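Local coordinates for protein catalase-3 (Neurospora crassa, PDB 4AJ9) that uses heme to convert hydrogen peroxide into water and oxygen, probably shielding the fungal cell from peroxide damage, at residues A172-W177 with S469-E474; Q444-F449 with T509-N514. One frame throughout, in Å; residues are numbered along the deposited sequence.

Both contacts fasten the helical region that follows the beta-barrel, which carries helices 443-450, 454-468, 474-487 and 489-499, and they do so by unlike means. Interaction 1 joins it to the start of helix 174-182 through one carboxylate that takes three direct hydrogen bonds. In interaction 2 the linker segment 509-514, which follows helix 489-499 and leads on to the C-terminal domain, packs on helix 443-450 of that region without a direct hydrogen bond between the two segments. The centres of interactions 1 and 2 are about 25 Å apart. The nearest atoms of interactions 1 and 2 are about 11 Å apart, so they do not touch. Along the chain their segments alternate. Each lies away from the heme site.

Interaction 1 (A172-W177 with S469-E474)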
loop_
_atom_site.group_PDB
_atom_site.type_symbol
_atom_site.label_atom_id
_atom_site.label_comp_id
_atom_site.label_asym_id
_atom_site.label_seq_id
_atom_site.Cartn_x
_atom_site.Cartn_y
_atom_site.Cartn_z
ATOM N N ALA C 172 4.668 33.331 0.733
ATOM C CA ALA C 172 4.960 34.490 -0.120
ATOM C C ALA C 172 4.709 34.215 -1.594
ATOM O O ALA C 172 5.636 34.218 -2.397
ATOM C CB ALA C 172 6.413 34.965 0.096
ATOM N N HIS C 173 3.455 33.963 -1.950
ATOM C CA HIS C 173 3.088 33.802 -3.353
ATOM C C HIS C 173 1.607 34.064 -3.565
ATOM O O HIS C 173 0.827 34.060 -2.616
ATOM C CB HIS C 173 3.462 32.416 -3.882
ATOM C CG HIS C 173 2.936 31.286 -3.051
ATOM N ND1 HIS C 173 1.944 30.436 -3.496
ATOM C CD2 HIS C 173 3.281 30.851 -1.814
ATOM C CE1 HIS C 173 1.696 29.528 -2.564
ATOM N NE2 HIS C 173 2.490 29.760 -1.533
ATOM N N ASP C 174 1.233 34.266 -4.824
ATOM C CA ASP C 174 -0.113 34.696 -5.187
ATOM C C ASP C 174 -1.241 33.909 -4.528
ATOM O O ASP C 174 -2.159 34.498 -3.953
ATOM C CB ASP C 174 -0.297 34.662 -6.709
ATOM C CG ASP C 174 0.448 35.782 -7.405
ATOM O OD1 ASP C 174 1.644 35.987 -7.103
ATOM O OD2 ASP C 174 -0.173 36.478 -8.229
ATOM N N SER C 175 -1.182 32.584 -4.621
ATOM C CA SER C 175 -2.325 31.773 -4.237
ATOM C C SER C 175 -2.609 31.898 -2.744
ATOM O O SER C 175 -3.769 31.898 -2.321
ATOM C CB SER C 175 -2.122 30.308 -4.636
ATOM O OG SER C 175 -0.980 29.752 -4.021
ATOM N N ALA C 176 -1.547 32.008 -1.951
ATOM C CA ALA C 176 -1.692 32.063 -0.497
ATOM C C ALA C 176 -2.445 33.328 -0.106
ATOM O O ALA C 176 -3.407 33.298 0.672
ATOM C CB ALA C 176 -0.338 32.033 0.177
ATOM N N TRP C 177 -1.983 34.450 -0.637
ATOM C CA TRP C 177 -2.563 35.749 -0.298
ATOM C C TRP C 177 -3.923 35.990 -0.959
ATOM O O TRP C 177 -4.748 36.736 -0.427
ATOM C CB TRP C 177 -1.558 36.866 -0.592
ATOM C CG TRP C 177 -0.458 36.856 0.406
ATOM C CD1 TRP C 177 0.640 36.025 0.426
ATOM C CD2 TRP C 177 -0.369 37.668 1.581
ATOM N NE1 TRP C 177 1.411 36.291 1.540
ATOM C CE2 TRP C 177 0.814 37.297 2.260
ATOM C CE3 TRP C 177 -1.170 38.684 2.121
ATOM C CZ2 TRP C 177 1.214 37.908 3.444
ATOM C CZ3 TRP C 177 -0.769 39.289 3.298
ATOM C CH2 TRP C 177 0.416 38.907 3.940
ATOM N N SER C 469 4.630 41.782 -1.612
ATOM C CA SER C 469 5.377 42.277 -2.756
ATOM C C SER C 469 5.772 41.139 -3.698
ATOM O O SER C 469 6.222 41.393 -4.815
ATOM C CB SER C 469 6.612 43.062 -2.308
ATOM O OG SER C 469 7.697 42.199 -2.028
ATOM N N HIS C 470 5.589 39.892 -3.257
ATOM C CA HIS C 470 5.815 38.736 -4.132
ATOM C C HIS C 470 4.589 38.400 -4.975
ATOM O O HIS C 470 4.677 37.605 -5.916
ATOM C CB HIS C 470 6.221 37.494 -3.330
ATOM C CG HIS C 470 7.613 37.552 -2.786
ATOM N ND1 HIS C 470 7.936 38.256 -1.647
ATOM C CD2 HIS C 470 8.765 36.991 -3.222
ATOM C CE1 HIS C 470 9.228 38.125 -1.402
ATOM N NE2 HIS C 470 9.755 37.365 -2.344
ATOM N N VAL C 471 3.445 38.988 -4.633
ATOM C CA VAL C 471 2.203 38.696 -5.347
ATOM C C VAL C 471 2.191 39.396 -6.689
ATOM O O VAL C 471 2.204 40.625 -6.749
ATOM C CB VAL C 471 0.971 39.125 -4.525
ATOM C CG1 VAL C 471 -0.312 38.852 -5.297
ATOM C CG2 VAL C 471 0.965 38.402 -3.176
ATOM N N THR C 472 2.185 38.617 -7.767
ATOM C CA THR C 472 2.208 39.187 -9.113
ATOM C C THR C 472 0.887 39.829 -9.525
ATOM O O THR C 472 0.874 40.831 -10.252
ATOM C CB THR C 472 2.583 38.138 -10.169
ATOM O OG1 THR C 472 1.491 37.228 -10.345
ATOM C CG2 THR C 472 3.824 37.371 -9.740
ATOM N N ASN C 473 -0.224 39.246 -9.091
ATOM C CA ASN C 473 -1.534 39.730 -9.519
ATOM C C ASN C 473 -1.935 41.005 -8.786
ATOM O O ASN C 473 -2.048 41.013 -7.565
ATOM C CB ASN C 473 -2.609 38.666 -9.318
ATOM C CG ASN C 473 -3.963 39.113 -9.836
ATOM O OD1 ASN C 473 -4.675 39.892 -9.189
ATOM N ND2 ASN C 473 -4.318 38.634 -11.012
ATOM N N GLU C 474 -2.148 42.085 -9.535
ATOM C CA GLU C 474 -2.450 43.378 -8.926
ATOM C C GLU C 474 -3.759 43.374 -8.128
ATOM O O GLU C 474 -3.801 43.900 -7.015
ATOM C CB GLU C 474 -2.475 44.496 -9.978
ATOM C CG GLU C 474 -2.778 45.871 -9.408
ATOM C CD GLU C 474 -1.526 46.624 -8.964
ATOM O OE1 GLU C 474 -0.538 45.976 -8.546
ATOM O OE2 GLU C 474 -1.529 47.871 -9.046
HETATM O O HOH W 1 4.021 34.601 -6.327
#
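Asp174 grips the loop at 471-473 with both carboxylate oxygens. Asp174 OD1 accepts from the backbone N of Thr472 at 2.8 Å, a fairly straight bond (160° at the hydrogen). Asp174 OD2 takes two donors, which reach it from opposite faces of the carboxylate plane: OG1 of Thr472 at 2.8 Å and N of Asn473 at 2.9 Å. All three come from the syn side. With chi1 at -73°, the carboxylate of Asp174 lies beside its own backbone N and anti to its carbonyl carbon, which turns it out from the start of helix 174-182 to the loop. A water adds a second link, accepting from Asp174 N and donating to His470 O.

Packing flanks this polar centre. CB of Ala172 sits over one face of the His470 imidazole, a CH-pi contact 4.2 Å from the ring centroid, while His470 ND1 is bonded to Phe466 O. On the buried side, the CG2 branch of Val471 rests on CB of Trp177 at 3.9 Å, and CG1 lies alongside the Asp174 carboxylate. Trp177 NE1 is hydrogen-bonded to Glu467 OE1, and Leu402 of a neighbouring subunit packs on Asp174 and Asn473.

The contact thus joins helix 174-182 of the catalase core to the helical region after the barrel, just where Asn473 N-caps helix 474-487 (OD1 to Val476 N). Three donors around one carboxylate would be expected to favour its ionised form and to hold it against rotation.

Interaction 2 (Q444-F449 with T509-N514); sequences QPRLFF and TYYHNN
Arg446 and His512 make the main packing contact, sliding past each other in opposite directions. Arg446 CG lies over one face of the His512 imidazole, 3.9 Å from the ring centroid and 25° off its normal, a CH-pi contact. The bend at chi2 (57°) then carries the rest of the chain across the 511-513 backbone, so that the guanidinium faces the backbone of His512, its plane only 19° from that of the ring. Leu447 meets the same imidazole at its edge, with CB in the ring plane and 3.8 Å from His512 CE1; the CD1 branch of Leu447 reaches the backbone of Asn514, 3.5 Å from O.

Among the polar groups, the guanidinium has His512 O over one face, 3.2 Å from Arg446 NE, at an angle too poor for a hydrogen bond. That oxygen is instead hydrogen-bonded by Asn450 ND2, and OD1 of the same amide takes Arg446 NE, so one side chain serves both segments. Two further N-H groups are directed to other acceptors: NH1 to Ile487 O, and NH2 to a water in the guanidinium plane, which in turn donates to Asn513 OD1. Arg446 NH1 also lies 3.6 Å from CD1 of Tyr511, whose hydroxyl is bonded to Asn485.

Helix 443-450 opens the helical region that follows the catalase beta-barrel, and 509-514 belongs to the linker running from helix 489-499 toward the flavodoxin-like C-terminal domain of large-subunit catalases. With an alanine in place of Arg446, the CG contact over the His512 ring would go, and Asn450 OD1, Ile487 O and the water are likely to lose the donor that the arginine supplies.

The imidazole is fixed at both nitrogens. His512 ND1 accepts from Asn514 N at 2.9 Å, close to the ring plane, and NE2 is hydrogen-bonded to Thr443 O.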
loop_
_atom_site.group_PDB
_atom_site.type_symbol
_atom_site.label_atom_id
_atom_site.label_comp_id
_atom_site.label_asym_id
_atom_site.label_seq_id
_atom_site.Cartn_x
_atom_site.Cartn_y
_atom_site.Cartn_z
ATOM N N GLN C 444 -10.099 40.636 16.520
ATOM C CA GLN C 444 -8.954 40.070 17.219
ATOM C C GLN C 444 -7.606 40.259 16.525
ATOM O O GLN C 444 -6.598 40.449 17.195
ATOM C CB GLN C 444 -9.205 38.627 17.659
ATOM C CG GLN C 444 -10.187 38.574 18.799
ATOM C CD GLN C 444 -10.046 37.333 19.635
ATOM O OE1 GLN C 444 -9.284 36.415 19.295
ATOM N NE2 GLN C 444 -10.788 37.282 20.727
ATOM N N PRO C 445 -7.579 40.208 15.188
ATOM C CA PRO C 445 -6.314 40.605 14.563
ATOM C C PRO C 445 -5.907 41.996 15.030
ATOM O O PRO C 445 -4.737 42.219 15.345
ATOM C CB PRO C 445 -6.649 40.605 13.074
ATOM C CG PRO C 445 -7.689 39.535 12.941
ATOM C CD PRO C 445 -8.527 39.644 14.207
ATOM N N ARG C 446 -6.863 42.920 15.086
ATOM C CA ARG C 446 -6.580 44.245 15.636
ATOM C C ARG C 446 -6.101 44.175 17.091
ATOM O O ARG C 446 -5.097 44.784 17.447
ATOM C CB ARG C 446 -7.793 45.165 15.505
ATOM C CG ARG C 446 -7.554 46.565 16.060
ATOM C CD ARG C 446 -6.372 47.241 15.388
ATOM N NE ARG C 446 -6.194 48.597 15.903
ATOM C CZ ARG C 446 -6.751 49.678 15.366
ATOM N NH1 ARG C 446 -7.500 49.570 14.273
ATOM N NH2 ARG C 446 -6.539 50.873 15.913
ATOM N N LEU C 447 -6.809 43.413 17.922
ATOM C CA LEU C 447 -6.398 43.211 19.308
ATOM C C LEU C 447 -4.942 42.752 19.409
ATOM O O LEU C 447 -4.181 43.226 20.258
ATOM C CB LEU C 447 -7.320 42.188 19.990
ATOM C CG LEU C 447 -7.006 41.788 21.433
ATOM C CD1 LEU C 447 -7.166 42.971 22.388
ATOM C CD2 LEU C 447 -7.887 40.620 21.887
ATOM N N PHE C 448 -4.561 41.811 18.549
ATOM C CA PHE C 448 -3.218 41.254 18.592
ATOM C C PHE C 448 -2.178 42.299 18.190
ATOM O O PHE C 448 -1.188 42.511 18.892
ATOM C CB PHE C 448 -3.132 40.017 17.693
ATOM C CG PHE C 448 -1.741 39.512 17.492
ATOM C CD1 PHE C 448 -1.098 38.795 18.494
ATOM C CD2 PHE C 448 -1.081 39.729 16.286
ATOM C CE1 PHE C 448 0.188 38.319 18.309
ATOM C CE2 PHE C 448 0.202 39.257 16.090
ATOM C CZ PHE C 448 0.842 38.556 17.098
ATOM N N PHE C 449 -2.420 42.968 17.072
ATOM C CA PHE C 449 -1.514 44.009 16.613
ATOM C C PHE C 449 -1.345 45.121 17.669
ATOM O O PHE C 449 -0.222 45.567 17.939
ATOM C CB PHE C 449 -1.990 44.580 15.278
ATOM C CG PHE C 449 -1.046 45.586 14.689
ATOM C CD1 PHE C 449 0.037 45.181 13.937
ATOM C CD2 PHE C 449 -1.237 46.944 14.903
ATOM C CE1 PHE C 449 0.921 46.113 13.399
ATOM C CE2 PHE C 449 -0.361 47.879 14.369
ATOM C CZ PHE C 449 0.717 47.463 13.617
ATOM N N THR C 509 -15.363 50.093 11.139
ATOM C CA THR C 509 -16.310 49.157 11.744
ATOM C C THR C 509 -15.668 48.327 12.865
ATOM O O THR C 509 -16.207 48.219 13.974
ATOM C CB THR C 509 -16.906 48.215 10.679
ATOM O OG1 THR C 509 -17.461 48.996 9.616
ATOM C CG2 THR C 509 -18.000 47.311 11.279
ATOM N N TYR C 510 -14.496 47.764 12.592
ATOM C CA TYR C 510 -13.874 46.876 13.562
ATOM C C TYR C 510 -12.706 47.499 14.343
ATOM O O TYR C 510 -12.139 46.855 15.207
ATOM C CB TYR C 510 -13.458 45.558 12.880
ATOM C CG TYR C 510 -14.619 44.789 12.264
ATOM C CD1 TYR C 510 -15.331 43.858 13.007
ATOM C CD2 TYR C 510 -14.988 44.991 10.945
ATOM C CE1 TYR C 510 -16.382 43.155 12.459
ATOM C CE2 TYR C 510 -16.051 44.300 10.385
ATOM C CZ TYR C 510 -16.744 43.383 11.150
ATOM O OH TYR C 510 -17.795 42.678 10.606
ATOM N N TYR C 511 -12.353 48.752 14.055
ATOM C CA TYR C 511 -11.215 49.374 14.736
ATOM C C TYR C 511 -11.474 49.486 16.241
ATOM O O TYR C 511 -12.599 49.700 16.667
ATOM C CB TYR C 511 -10.926 50.781 14.199
ATOM C CG TYR C 511 -10.564 50.895 12.735
ATOM C CD1 TYR C 511 -10.280 49.771 11.956
ATOM C CD2 TYR C 511 -10.496 52.143 12.128
ATOM C CE1 TYR C 511 -9.959 49.901 10.611
ATOM C CE2 TYR C 511 -10.170 52.279 10.793
ATOM C CZ TYR C 511 -9.905 51.162 10.037
ATOM O OH TYR C 511 -9.589 51.327 8.701
ATOM N N HIS C 512 -10.426 49.343 17.040
ATOM C CA HIS C 512 -10.535 49.525 18.482
ATOM C C HIS C 512 -9.125 49.652 19.019
ATOM O O HIS C 512 -8.164 49.401 18.288
ATOM C CB HIS C 512 -11.259 48.341 19.129
ATOM C CG HIS C 512 -10.472 47.064 19.115
ATOM N ND1 HIS C 512 -9.542 46.754 20.084
ATOM C CD2 HIS C 512 -10.482 46.017 18.254
ATOM C CE1 HIS C 512 -9.010 45.571 19.820
ATOM N NE2 HIS C 512 -9.563 45.102 18.714
ATOM N N ASN C 513 -8.997 50.037 20.287
ATOM C CA ASN C 513 -7.688 50.260 20.905
ATOM C C ASN C 513 -7.374 49.290 22.035
ATOM O O ASN C 513 -6.454 49.519 22.817
ATOM C CB ASN C 513 -7.611 51.683 21.457
ATOM C CG ASN C 513 -7.987 52.716 20.426
ATOM O OD1 ASN C 513 -7.521 52.662 19.290
ATOM N ND2 ASN C 513 -8.856 53.646 20.803
ATOM N N ASN C 514 -8.143 48.216 22.137
ATOM C CA ASN C 514 -7.922 47.260 23.221
ATOM C C ASN C 514 -6.584 46.517 23.115
ATOM O O ASN C 514 -6.081 46.259 22.022
ATOM C CB ASN C 514 -9.100 46.288 23.320
ATOM C CG ASN C 514 -10.366 46.968 23.818
ATOM O OD1 ASN C 514 -10.344 47.667 24.828
ATOM N ND2 ASN C 514 -11.468 46.782 23.101
HETATM O O HOH W 2 -5.149 51.317 18.500
#